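Local coordinates for adhesion and penetration protein autotransporter (Haemophilus influenzae, PDB 3SYJ), which promotes bacterial adherence, aggregation and invasion of host cells, and is probably also a serine protease that reaches the cell surface as an autotransporter passenger domain, at residues A[63-68]-A[362-367]; A[149-154]-A[184-189]; A[317-320]-A[324-327]; A[590-595]-A[675-680]; A[865-870]-A[906-911]. All blocks are in the same frame, centred on the assembly; numbering follows the deposited sequence.

Interaction 1: residues A[63-68]-A[362-367]; sequences VENQYI and GLYFEG
The hydroxyl of Y364, on a coil of the right-handed parallel beta-helix, reaches the tip of a beta hairpin of the protease domain, where a type I turn runs from E64 to Y67. The firm part of this meeting lies on the beta-helix side. Strand 363-366 is flanked by strands 340-343 and 384-386 of the parallel sheet, and the ring of Y364 is held between the rungs on either side of its strand, touching Y341 and stacking with H385. The bond from its backbone already points to the hairpin, and with CG anti to the carbonyl carbon (chi1 -75°) the ring continues that way and brings OH to the turn. Tyrosine suits this position because it is long enough to reach the turn from the strand and ends in a polar atom.

The loose part is that polar end. E64, N65 and Y364 are all partly exposed, and the touching surface is small. N65 OD1 comes to 3.3 Å from Y364 OH, at a slant to the ring, with amide and ring planes 34° apart. The E64 carboxylate is more distant, its OE2 lying 3.9 Å from Y364 OH. Behind the tip, by contrast, Y67 and V63 are buried against helix 256-266, Y67 OH being hydrogen-bonded to D266, so the hairpin is anchored from its own domain. Glutamate and asparagine fit a partly exposed turn, since both can also bond to the backbone there. E64 does so: its OE2 accepts the backbone N of N65 at 2.7 Å, the nitrogen standing above the carboxylate plane.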
# COMPACT_ATOMS: atom_id res chain seq x y z
N VAL A 63 -44.70 -31.61 34.64
CA VAL A 63 -43.81 -32.26 35.59
C VAL A 63 -43.16 -33.54 35.04
O VAL A 63 -42.23 -34.08 35.64
CB VAL A 63 -44.53 -32.57 36.93
CG1 VAL A 63 -45.08 -31.30 37.57
CG2 VAL A 63 -45.65 -33.56 36.71
N GLU A 64 -43.66 -34.03 33.91
CA GLU A 64 -43.02 -35.12 33.19
C GLU A 64 -43.38 -34.95 31.72
O GLU A 64 -44.12 -34.04 31.37
CB GLU A 64 -43.49 -36.48 33.71
CG GLU A 64 -42.34 -37.41 34.15
CD GLU A 64 -41.34 -37.70 33.03
OE1 GLU A 64 -40.12 -37.61 33.29
OE2 GLU A 64 -41.76 -38.03 31.90
N ASN A 65 -42.86 -35.83 30.87
CA ASN A 65 -43.10 -35.71 29.43
C ASN A 65 -44.58 -35.74 29.06
O ASN A 65 -45.01 -35.05 28.13
CB ASN A 65 -42.32 -36.78 28.67
CG ASN A 65 -40.81 -36.61 28.80
OD1 ASN A 65 -40.08 -37.59 28.98
ND2 ASN A 65 -40.34 -35.37 28.74
N GLN A 66 -45.38 -36.54 29.77
CA GLN A 66 -46.82 -36.58 29.51
C GLN A 66 -47.66 -36.40 30.78
O GLN A 66 -48.77 -36.91 30.85
CB GLN A 66 -47.22 -37.87 28.77
CG GLN A 66 -46.89 -39.18 29.50
CD GLN A 66 -47.46 -40.43 28.80
OE1 GLN A 66 -48.37 -40.34 27.97
NE2 GLN A 66 -46.91 -41.60 29.13
N TYR A 67 -47.13 -35.67 31.76
CA TYR A 67 -47.88 -35.43 33.00
C TYR A 67 -47.87 -33.96 33.44
O TYR A 67 -46.85 -33.27 33.34
CB TYR A 67 -47.39 -36.32 34.14
CG TYR A 67 -47.58 -37.79 33.90
CD1 TYR A 67 -48.72 -38.44 34.35
CD2 TYR A 67 -46.62 -38.53 33.22
CE1 TYR A 67 -48.90 -39.79 34.13
CE2 TYR A 67 -46.79 -39.88 33.00
CZ TYR A 67 -47.93 -40.50 33.46
OH TYR A 67 -48.10 -41.85 33.24
N ILE A 68 -49.01 -33.50 33.94
CA ILE A 68 -49.11 -32.16 34.51
C ILE A 68 -49.59 -32.26 35.94
O ILE A 68 -49.95 -33.34 36.42
CB ILE A 68 -50.07 -31.27 33.71
CG1 ILE A 68 -51.43 -31.95 33.57
CG2 ILE A 68 -49.47 -30.94 32.35
CD1 ILE A 68 -52.49 -31.07 32.93
N GLY A 362 -46.43 -44.59 25.40
CA GLY A 362 -45.35 -44.16 24.52
C GLY A 362 -44.21 -45.16 24.47
O GLY A 362 -44.32 -46.25 25.04
N LEU A 363 -43.13 -44.79 23.79
CA LEU A 363 -41.96 -45.66 23.66
C LEU A 363 -40.66 -45.01 24.13
O LEU A 363 -40.32 -43.90 23.70
CB LEU A 363 -41.79 -46.09 22.20
CG LEU A 363 -42.89 -46.88 21.50
CD1 LEU A 363 -42.67 -46.79 20.00
CD2 LEU A 363 -42.87 -48.33 21.96
N TYR A 364 -39.94 -45.70 25.00
CA TYR A 364 -38.60 -45.29 25.40
C TYR A 364 -37.58 -46.27 24.84
O TYR A 364 -37.76 -47.48 24.96
CB TYR A 364 -38.48 -45.24 26.92
CG TYR A 364 -39.16 -44.05 27.56
CD1 TYR A 364 -40.55 -43.98 27.63
CD2 TYR A 364 -38.43 -43.00 28.09
CE1 TYR A 364 -41.18 -42.89 28.21
CE2 TYR A 364 -39.05 -41.91 28.67
CZ TYR A 364 -40.43 -41.86 28.72
OH TYR A 364 -41.05 -40.78 29.30
N PHE A 365 -36.53 -45.74 24.21
CA PHE A 365 -35.46 -46.60 23.72
C PHE A 365 -34.13 -46.24 24.38
O PHE A 365 -33.70 -45.08 24.34
CB PHE A 365 -35.35 -46.53 22.19
CG PHE A 365 -36.53 -47.15 21.47
CD1 PHE A 365 -36.58 -48.52 21.23
CD2 PHE A 365 -37.58 -46.36 21.02
CE1 PHE A 365 -37.66 -49.09 20.56
CE2 PHE A 365 -38.66 -46.93 20.35
CZ PHE A 365 -38.70 -48.30 20.12
N GLU A 366 -33.50 -47.23 25.00
CA GLU A 366 -32.16 -47.06 25.55
C GLU A 366 -31.20 -48.01 24.82
O GLU A 366 -31.27 -49.22 25.01
CB GLU A 366 -32.16 -47.33 27.06
CG GLU A 366 -30.80 -47.57 27.66
CD GLU A 366 -30.17 -46.31 28.22
OE1 GLU A 366 -30.66 -45.82 29.27
OE2 GLU A 366 -29.18 -45.82 27.62
N GLY A 367 -30.33 -47.46 23.98
CA GLY A 367 -29.49 -48.29 23.13
C GLY A 367 -30.03 -48.30 21.71
O GLY A 367 -31.12 -47.81 21.44

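Interaction 2: residues A[149-154]-A[184-189]; sequences PERVRI and HNQRGA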
# COMPACT_ATOMS: atom_id res chain seq x y z
N PRO A 149 -33.35 -19.02 47.71
CA PRO A 149 -33.31 -17.56 47.66
C PRO A 149 -34.41 -16.93 46.83
O PRO A 149 -34.85 -15.83 47.14
CB PRO A 149 -31.96 -17.26 47.01
CG PRO A 149 -31.64 -18.47 46.23
CD PRO A 149 -32.26 -19.64 46.93
N GLU A 150 -34.84 -17.61 45.77
CA GLU A 150 -35.86 -17.08 44.88
C GLU A 150 -37.12 -17.94 44.88
O GLU A 150 -37.06 -19.16 45.04
CB GLU A 150 -35.30 -16.93 43.46
CG GLU A 150 -33.99 -16.15 43.40
CD GLU A 150 -34.17 -14.65 43.38
OE1 GLU A 150 -35.32 -14.18 43.52
OE2 GLU A 150 -33.16 -13.92 43.22
N ARG A 151 -38.27 -17.29 44.71
CA ARG A 151 -39.54 -17.99 44.67
C ARG A 151 -40.49 -17.19 43.78
O ARG A 151 -40.56 -15.96 43.91
CB ARG A 151 -40.13 -18.14 46.08
CG ARG A 151 -40.63 -19.55 46.36
CD ARG A 151 -41.77 -19.62 47.36
NE ARG A 151 -41.34 -19.74 48.75
CZ ARG A 151 -41.72 -20.70 49.58
NH1 ARG A 151 -42.53 -21.67 49.18
NH2 ARG A 151 -41.29 -20.70 50.83
N VAL A 152 -41.20 -17.86 42.87
CA VAL A 152 -42.11 -17.17 41.95
C VAL A 152 -43.43 -17.93 41.74
O VAL A 152 -43.52 -19.12 42.04
CB VAL A 152 -41.46 -16.92 40.58
CG1 VAL A 152 -40.18 -16.12 40.72
CG2 VAL A 152 -41.18 -18.24 39.89
N ARG A 153 -44.44 -17.23 41.23
CA ARG A 153 -45.71 -17.86 40.86
C ARG A 153 -46.28 -17.22 39.60
O ARG A 153 -45.82 -16.17 39.15
CB ARG A 153 -46.74 -17.79 42.01
CG ARG A 153 -47.33 -16.39 42.28
CD ARG A 153 -48.69 -16.47 42.99
NE ARG A 153 -49.68 -17.15 42.15
CZ ARG A 153 -50.46 -16.55 41.25
NH1 ARG A 153 -50.39 -15.23 41.08
NH2 ARG A 153 -51.32 -17.26 40.53
N ILE A 154 -47.30 -17.84 39.03
CA ILE A 154 -47.82 -17.38 37.76
C ILE A 154 -49.22 -17.93 37.60
O ILE A 154 -49.49 -19.06 38.01
CB ILE A 154 -46.92 -17.85 36.60
CG1 ILE A 154 -47.49 -17.41 35.25
CG2 ILE A 154 -46.74 -19.37 36.66
CD1 ILE A 154 -46.61 -17.73 34.06
N HIS A 184 -45.21 -13.66 47.44
CA HIS A 184 -45.17 -12.88 48.67
C HIS A 184 -44.24 -13.56 49.66
O HIS A 184 -43.68 -14.62 49.38
CB HIS A 184 -46.57 -12.71 49.26
CG HIS A 184 -47.34 -11.58 48.65
ND1 HIS A 184 -47.13 -10.26 48.99
CD2 HIS A 184 -48.31 -11.57 47.69
CE1 HIS A 184 -47.94 -9.49 48.28
NE2 HIS A 184 -48.66 -10.26 47.49
N ASN A 185 -44.10 -12.94 50.83
CA ASN A 185 -43.23 -13.46 51.88
C ASN A 185 -43.75 -14.74 52.51
O ASN A 185 -44.95 -15.01 52.48
CB ASN A 185 -43.07 -12.42 52.99
CG ASN A 185 -42.34 -11.18 52.53
OD1 ASN A 185 -41.52 -11.23 51.62
ND2 ASN A 185 -42.62 -10.07 53.18
N GLN A 186 -42.83 -15.50 53.09
CA GLN A 186 -43.14 -16.72 53.82
C GLN A 186 -44.01 -16.41 55.04
O GLN A 186 -43.67 -15.56 55.85
CB GLN A 186 -41.85 -17.41 54.24
CG GLN A 186 -42.05 -18.66 55.06
CD GLN A 186 -42.71 -19.78 54.28
OE1 GLN A 186 -43.92 -19.97 54.37
NE2 GLN A 186 -41.92 -20.54 53.52
N ARG A 187 -45.12 -17.13 55.17
CA ARG A 187 -46.13 -16.77 56.15
C ARG A 187 -46.75 -18.00 56.82
O ARG A 187 -47.97 -18.06 56.99
CB ARG A 187 -47.24 -15.97 55.46
CG ARG A 187 -47.91 -14.93 56.31
CD ARG A 187 -47.23 -13.58 56.15
NE ARG A 187 -48.14 -12.43 56.20
CZ ARG A 187 -49.42 -12.42 55.83
NH1 ARG A 187 -50.01 -13.52 55.36
NH2 ARG A 187 -50.13 -11.30 55.94
N GLY A 188 -45.93 -18.97 57.19
CA GLY A 188 -46.46 -20.13 57.88
C GLY A 188 -46.65 -21.35 57.00
O GLY A 188 -47.24 -21.28 55.92
N ALA A 189 -46.14 -22.48 57.48
CA ALA A 189 -46.13 -23.70 56.69
C ALA A 189 -46.10 -24.94 57.58
O ALA A 189 -45.64 -24.89 58.72
CB ALA A 189 -44.94 -23.69 55.75
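The amide nitrogen of Q186 comes to the edge of the R151 guanidinium in the second barrel of a chymotrypsin-like protease domain, the guanidinium turned 76° from the plane of the amide. Contact lies near the guanidinium plane, R151 NH2 and Q186 NE2 being 2.8 Å apart. Both atoms are donors as modelled, so this is a close approach and not a hydrogen bond, and doubtful in detail.

R151 turns near CD (chi3 -89°), swinging its flat end toward Q186. In Q186, CG runs anti to the backbone N (chi1 177°), and a further bend at the next bond brings NE2 to R151 while OE1 stays beside its own backbone, taking a weak hydrogen bond at 3.2 Å from the backbone N of R187. Arginine suits its buried place because a long aliphatic stem can lie among apolar neighbours while its nitrogens find partners elsewhere, among them a weak bond from NE to Y206 OH. Glutamine suits this partly exposed outermost strand, OE1 serving its own backbone while the stem packs on S194 and L196.

In the antiparallel sheet, strand 186-190 is an outermost strand beside 193-196, whereas 151-155 lies between 179-182 and 221-226 toward the other end. The stem of R151 packs on M222 and I224 of strand 221-226 and on L196 of strand 193-196.

Interaction 3: residues A[317-320]-A[324-327]; sequences DKVH and YDGP
V319 has by far the most surface buried here, and it spends both its methyl groups on D325 and the carbonyl of Y324. CG1, placed anti to the backbone N (chi1 -177°), points across the loop to within 3.7 Å of Y324 O and 3.9 Å of D325 CA. CG2 takes the other branch, lying 4.0 Å from D325 OD1. A branched, apolar residue fits: its two methyls cover the backbone of the facing arm of the loop, the two arms being closest at V319 and D325.

D325, exposed, presents its side chain at about a right angle to that of V319. Its polar bonds are made close by. OD1 accepts the backbone N of G326 at 2.6 Å from above the carboxylate plane, and the same oxygen forms a salt bridge with K316, just before the loop. Aspartate is short enough for OD1 to reach the next backbone N, and its charge suits the lysine. G326 itself has a positive phi, a conformation open to a residue without a side chain.

Y324, the third contributor, offers V319 its carbonyl, while its buried ring is directed elsewhere, touching H73, D114 and D115. With S218, the active-site serine by similarity, H73 and D115 are placed as in a Ser-His-Asp triad, consistent with a catalytic site, and the Y324 side chain lies about 9 Å from that of S218. The loop may therefore form one border of the probable catalytic cleft.

The contact lies between the short strands 315-316 and 329-330. D317 pairs with N328 through the backbone at its neck, and the D317 carboxylate forms a salt bridge with K100 of strand 96-100 in the protease domain.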
# COMPACT_ATOMS: atom_id res chain seq x y z
N ASP A 317 -64.20 -39.40 35.14
CA ASP A 317 -63.16 -40.02 35.94
C ASP A 317 -63.59 -40.14 37.40
O ASP A 317 -64.64 -39.63 37.79
CB ASP A 317 -61.88 -39.18 35.84
CG ASP A 317 -60.62 -40.00 35.95
OD1 ASP A 317 -60.68 -41.14 36.45
OD2 ASP A 317 -59.56 -39.49 35.54
N LYS A 318 -62.77 -40.83 38.19
CA LYS A 318 -63.05 -41.03 39.60
C LYS A 318 -63.13 -39.69 40.31
O LYS A 318 -62.27 -38.83 40.13
CB LYS A 318 -61.97 -41.90 40.25
CG LYS A 318 -62.05 -43.39 39.90
CD LYS A 318 -60.82 -44.19 40.38
CE LYS A 318 -59.59 -44.03 39.46
NZ LYS A 318 -58.43 -44.90 39.82
N VAL A 319 -64.17 -39.51 41.12
CA VAL A 319 -64.29 -38.35 42.00
C VAL A 319 -64.23 -38.80 43.46
O VAL A 319 -65.09 -39.56 43.91
CB VAL A 319 -65.61 -37.61 41.75
CG1 VAL A 319 -65.68 -36.37 42.63
CG2 VAL A 319 -65.75 -37.24 40.28
N HIS A 320 -63.22 -38.33 44.19
CA HIS A 320 -63.00 -38.77 45.57
C HIS A 320 -63.54 -37.81 46.63
O HIS A 320 -63.66 -38.17 47.80
CB HIS A 320 -61.52 -39.03 45.81
CG HIS A 320 -60.95 -40.09 44.92
ND1 HIS A 320 -61.00 -41.43 45.24
CD2 HIS A 320 -60.32 -40.01 43.72
CE1 HIS A 320 -60.43 -42.13 44.28
NE2 HIS A 320 -60.01 -41.29 43.35
N TYR A 324 -65.49 -31.63 44.79
CA TYR A 324 -64.82 -31.55 43.51
C TYR A 324 -65.51 -32.36 42.42
O TYR A 324 -64.87 -32.89 41.51
CB TYR A 324 -63.36 -31.98 43.65
CG TYR A 324 -62.71 -31.38 44.87
CD1 TYR A 324 -62.98 -30.07 45.24
CD2 TYR A 324 -61.83 -32.12 45.64
CE1 TYR A 324 -62.39 -29.52 46.36
CE2 TYR A 324 -61.24 -31.56 46.76
CZ TYR A 324 -61.52 -30.27 47.11
OH TYR A 324 -60.92 -29.73 48.22
N ASP A 325 -66.83 -32.45 42.52
CA ASP A 325 -67.61 -33.13 41.49
C ASP A 325 -67.73 -32.19 40.30
O ASP A 325 -67.44 -31.00 40.42
CB ASP A 325 -68.98 -33.54 42.03
CG ASP A 325 -69.63 -34.62 41.18
OD1 ASP A 325 -69.08 -34.95 40.12
OD2 ASP A 325 -70.70 -35.13 41.57
N GLY A 326 -68.14 -32.72 39.16
CA GLY A 326 -68.21 -31.96 37.93
C GLY A 326 -67.88 -32.87 36.77
O GLY A 326 -67.66 -34.07 36.97
N PRO A 327 -67.70 -32.34 35.56
CA PRO A 327 -67.41 -33.16 34.39
C PRO A 327 -66.23 -34.13 34.51
O PRO A 327 -66.39 -35.27 34.19
CB PRO A 327 -67.18 -32.13 33.31
CG PRO A 327 -67.87 -30.99 33.76
CD PRO A 327 -67.75 -30.94 35.20

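Interaction 4: residues A[590-595]-A[675-680]; sequences SGRPTP and RSDWTG
A salt bridge between R592 and D677 joins a strand of the beta-helix to a loop that projects from it. The guanidinium meets the carboxylate end-on, with two nitrogens each serving its own oxygen. R592 NH2 reaches D677 OD2 at 2.8 Å along an almost straight bond (175°), and NH1 reaches D677 OD1 at 3.1 Å on its syn lone pair. The two flat groups are 31° apart, so the pair is twisted slightly.

Hydrogen bonds to the backbone fix the arginine. P593 O accepts from R592 NE at 2.8 Å and from R592 NH2 at 2.9 Å, the two donors lying on opposite faces of the carbonyl plane. The side chain curls back to do so, CG sitting between the backbone N and the carbonyl carbon (chi1 57°). On the loop, S676 OG accepts the backbone N of T679 at 3.0 Å, an ST motif that shapes the turn carrying D677. The disulfide C673-C684 ties together the strands flanking this loop.

Van der Waals contact is slight: P595 CB lies 3.9 Å from D677 OD2.

NE, NH1 and NH2 of R592 are all employed, NH2 twice, so rotation of the guanidinium is closely restrained. Only arginine offers this spread of N-H groups, and aspartate the matching short, two-oxygen acceptor. In a partly exposed contact the neighbouring opposite charges would be expected to keep both groups ionised.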
# COMPACT_ATOMS: atom_id res chain seq x y z
N SER A 590 -32.17 -6.49 9.25
CA SER A 590 -32.68 -5.61 10.29
C SER A 590 -32.55 -6.22 11.68
O SER A 590 -32.48 -7.44 11.84
CB SER A 590 -34.15 -5.29 10.02
OG SER A 590 -34.67 -4.37 10.96
N GLY A 591 -32.50 -5.35 12.69
CA GLY A 591 -32.72 -5.78 14.05
C GLY A 591 -34.22 -5.88 14.22
O GLY A 591 -34.96 -5.73 13.25
N ARG A 592 -34.69 -6.12 15.44
CA ARG A 592 -36.13 -6.20 15.71
C ARG A 592 -36.49 -5.66 17.10
O ARG A 592 -35.66 -5.66 18.01
CB ARG A 592 -36.62 -7.65 15.59
CG ARG A 592 -35.89 -8.64 16.49
CD ARG A 592 -36.82 -9.75 16.92
NE ARG A 592 -37.89 -9.22 17.76
CZ ARG A 592 -39.05 -9.83 17.99
NH1 ARG A 592 -39.32 -11.01 17.44
NH2 ARG A 592 -39.95 -9.24 18.76
N PRO A 593 -37.74 -5.22 17.27
CA PRO A 593 -38.11 -4.71 18.59
C PRO A 593 -37.94 -5.80 19.64
O PRO A 593 -38.18 -6.98 19.36
CB PRO A 593 -39.59 -4.35 18.42
CG PRO A 593 -39.79 -4.18 16.95
CD PRO A 593 -38.85 -5.15 16.30
N THR A 594 -37.52 -5.43 20.84
CA THR A 594 -37.52 -6.38 21.95
C THR A 594 -38.97 -6.81 22.15
O THR A 594 -39.87 -5.98 22.11
CB THR A 594 -37.01 -5.73 23.24
OG1 THR A 594 -35.68 -5.25 23.03
CG2 THR A 594 -37.02 -6.72 24.39
N PRO A 595 -39.21 -8.11 22.33
CA PRO A 595 -40.57 -8.59 22.59
C PRO A 595 -41.14 -8.06 23.91
O PRO A 595 -40.41 -7.94 24.88
CB PRO A 595 -40.39 -10.11 22.70
CG PRO A 595 -39.14 -10.41 21.95
CD PRO A 595 -38.25 -9.22 22.15
N ARG A 675 -41.88 -7.51 11.95
CA ARG A 675 -42.89 -8.56 11.97
C ARG A 675 -43.59 -8.63 13.33
O ARG A 675 -42.95 -8.57 14.38
CB ARG A 675 -42.31 -9.93 11.61
CG ARG A 675 -43.22 -11.07 12.06
CD ARG A 675 -43.33 -12.23 11.09
NE ARG A 675 -42.40 -13.29 11.43
CZ ARG A 675 -42.64 -14.59 11.33
NH1 ARG A 675 -43.81 -15.05 10.90
NH2 ARG A 675 -41.69 -15.45 11.68
N SER A 676 -44.91 -8.76 13.31
CA SER A 676 -45.68 -8.81 14.54
C SER A 676 -45.57 -10.18 15.17
O SER A 676 -45.88 -11.18 14.53
CB SER A 676 -47.14 -8.50 14.26
OG SER A 676 -47.96 -8.97 15.31
N ASP A 677 -45.12 -10.23 16.42
CA ASP A 677 -45.08 -11.48 17.18
C ASP A 677 -46.49 -12.06 17.36
O ASP A 677 -46.67 -13.27 17.47
CB ASP A 677 -44.45 -11.27 18.57
CG ASP A 677 -42.95 -11.09 18.50
OD1 ASP A 677 -42.32 -11.63 17.57
OD2 ASP A 677 -42.38 -10.43 19.40
N TRP A 678 -47.48 -11.17 17.38
CA TRP A 678 -48.84 -11.56 17.69
C TRP A 678 -49.57 -12.19 16.51
O TRP A 678 -50.37 -13.11 16.69
CB TRP A 678 -49.65 -10.37 18.25
CG TRP A 678 -51.00 -10.80 18.76
CD1 TRP A 678 -52.19 -10.70 18.11
CD2 TRP A 678 -51.28 -11.42 20.02
NE1 TRP A 678 -53.20 -11.22 18.88
CE2 TRP A 678 -52.67 -11.67 20.06
CE3 TRP A 678 -50.50 -11.80 21.12
CZ2 TRP A 678 -53.29 -12.27 21.16
CZ3 TRP A 678 -51.11 -12.40 22.20
CH2 TRP A 678 -52.49 -12.62 22.21
N THR A 679 -49.29 -11.71 15.31
CA THR A 679 -49.98 -12.20 14.12
C THR A 679 -49.07 -12.90 13.11
O THR A 679 -49.54 -13.62 12.23
CB THR A 679 -50.67 -11.07 13.38
OG1 THR A 679 -49.67 -10.18 12.86
CG2 THR A 679 -51.58 -10.30 14.33
N GLY A 680 -47.76 -12.70 13.24
CA GLY A 680 -46.83 -13.24 12.27
C GLY A 680 -46.74 -12.39 11.01
O GLY A 680 -45.97 -12.71 10.11

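Interaction 5: residues A[865-870]-A[906-911]; sequences FQFTSS and LTLVES
S869 OG is hydrogen-bonded to OD1 of N895, while the CB of S869 meets L906 CD2 at 4.0 Å. OG lies between the backbone N and the carbonyl carbon (chi1 72°). A small residue suits this buried spot, since its hydroxyl is met by N895 and its small CB lets a leucine methyl approach.

Next to it, F867 makes the larger contact. The ring atom F867 CD1 packs on L908 CD2 at 3.7 Å, an ordinary apolar meeting of two buried side chains. On the same ring, F867 CE1 approaches L908 O at 3.5 Å, the carbonyl arriving at a slant. Both segments belong to the pertactin-like end of the passenger, where the beta-helix coils finish, and strand 887-895 covers both: V893 touches F867, S869 and L908. Phenylalanine and leucine are well placed here because they fill the interior, meeting across it from strands that do not pair with each other.

Strand 906-911 turns a corner at L908 and V909, which both face F946 of strand 945-949 in a classic beta bulge. Meanwhile the edge of the F867 ring lies in plane with F865 O, the carbonyl two residues back on its own strand.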
# COMPACT_ATOMS: atom_id res chain seq x y z
N PHE A 865 -8.29 29.26 -3.30
CA PHE A 865 -7.12 28.42 -3.08
C PHE A 865 -6.28 29.02 -1.95
O PHE A 865 -5.96 30.21 -1.98
CB PHE A 865 -6.27 28.32 -4.35
CG PHE A 865 -6.91 27.52 -5.46
CD1 PHE A 865 -6.81 26.14 -5.49
CD2 PHE A 865 -7.60 28.16 -6.48
CE1 PHE A 865 -7.39 25.41 -6.52
CE2 PHE A 865 -8.18 27.44 -7.51
CZ PHE A 865 -8.07 26.06 -7.53
N GLN A 866 -5.94 28.21 -0.95
CA GLN A 866 -5.11 28.65 0.17
C GLN A 866 -3.67 28.17 0.02
O GLN A 866 -3.41 26.97 -0.10
CB GLN A 866 -5.70 28.18 1.50
CG GLN A 866 -7.07 28.77 1.80
CD GLN A 866 -7.61 28.37 3.17
OE1 GLN A 866 -7.35 27.28 3.66
NE2 GLN A 866 -8.38 29.27 3.77
N PHE A 867 -2.74 29.12 0.03
CA PHE A 867 -1.32 28.83 -0.19
C PHE A 867 -0.50 29.03 1.08
O PHE A 867 -0.84 29.85 1.93
CB PHE A 867 -0.75 29.77 -1.26
CG PHE A 867 -1.07 29.38 -2.67
CD1 PHE A 867 -0.08 28.89 -3.51
CD2 PHE A 867 -2.36 29.51 -3.16
CE1 PHE A 867 -0.37 28.54 -4.82
CE2 PHE A 867 -2.66 29.15 -4.47
CZ PHE A 867 -1.66 28.67 -5.29
N THR A 868 0.58 28.26 1.20
CA THR A 868 1.64 28.59 2.14
C THR A 868 2.87 28.93 1.31
O THR A 868 3.00 28.50 0.17
CB THR A 868 1.97 27.42 3.10
OG1 THR A 868 2.54 26.33 2.38
CG2 THR A 868 0.72 26.96 3.85
N SER A 869 3.78 29.72 1.89
CA SER A 869 4.98 30.12 1.18
C SER A 869 6.12 30.52 2.10
O SER A 869 5.92 30.79 3.29
CB SER A 869 4.66 31.29 0.24
OG SER A 869 4.45 32.48 0.98
N SER A 870 7.33 30.54 1.54
CA SER A 870 8.50 31.12 2.18
C SER A 870 9.14 32.10 1.21
O SER A 870 9.98 31.70 0.41
CB SER A 870 9.51 30.05 2.58
OG SER A 870 10.68 30.65 3.12
N LEU A 906 7.70 35.48 -6.90
CA LEU A 906 7.28 34.15 -6.51
C LEU A 906 6.05 33.73 -7.32
O LEU A 906 4.97 34.29 -7.15
CB LEU A 906 6.97 34.09 -5.02
CG LEU A 906 6.67 32.68 -4.51
CD1 LEU A 906 7.79 31.74 -4.89
CD2 LEU A 906 6.45 32.68 -3.01
N THR A 907 6.23 32.76 -8.20
CA THR A 907 5.11 32.24 -8.98
C THR A 907 4.16 31.46 -8.07
O THR A 907 4.60 30.62 -7.29
CB THR A 907 5.61 31.33 -10.14
OG1 THR A 907 6.55 32.06 -10.95
CG2 THR A 907 4.44 30.87 -11.01
N LEU A 908 2.87 31.75 -8.17
CA LEU A 908 1.86 31.02 -7.40
C LEU A 908 1.03 30.14 -8.32
O LEU A 908 0.80 28.96 -8.05
CB LEU A 908 0.97 31.98 -6.62
CG LEU A 908 1.63 32.65 -5.41
CD1 LEU A 908 0.62 33.49 -4.65
CD2 LEU A 908 2.27 31.61 -4.50
N VAL A 909 0.58 30.73 -9.43
CA VAL A 909 -0.19 30.00 -10.43
C VAL A 909 0.57 30.00 -11.75
O VAL A 909 0.90 31.06 -12.29
CB VAL A 909 -1.56 30.65 -10.65
CG1 VAL A 909 -2.37 29.83 -11.65
CG2 VAL A 909 -2.31 30.78 -9.33
N GLU A 910 0.85 28.81 -12.27
CA GLU A 910 1.65 28.68 -13.49
C GLU A 910 0.97 27.82 -14.54
O GLU A 910 -0.09 27.23 -14.30
CB GLU A 910 3.02 28.08 -13.16
CG GLU A 910 2.94 26.71 -12.51
CD GLU A 910 4.29 26.21 -12.02
OE1 GLU A 910 5.31 26.47 -12.69
OE2 GLU A 910 4.33 25.54 -10.97
N SER A 911 1.59 27.74 -15.71
CA SER A 911 1.11 26.88 -16.77
C SER A 911 1.85 25.55 -16.73
O SER A 911 3.00 25.48 -16.28
CB SER A 911 1.31 27.55 -18.12
OG SER A 911 1.05 26.64 -19.18

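Overall arrangement
Interactions 2 and 3 are nested within the loop closed by interaction 1, and interactions 4 and 5 follow in series. Interaction 2 lies inside the protease domain. Interaction 3 lies in the loop between strands 315-316 and 329-330, beside the probable active site, about 27 Å from interaction 1 between centres. Interaction 1 joins the protease to an early coil of the beta-helix, about 34 Å between centres from interaction 4, which ties a projecting loop to a later coil. Interaction 5 stands apart near the C-terminal end, its centre about 61 Å from that of interaction 4 and about 104 Å from that of interaction 3. They follow the long passenger from its protease head along the beta-helical stalk.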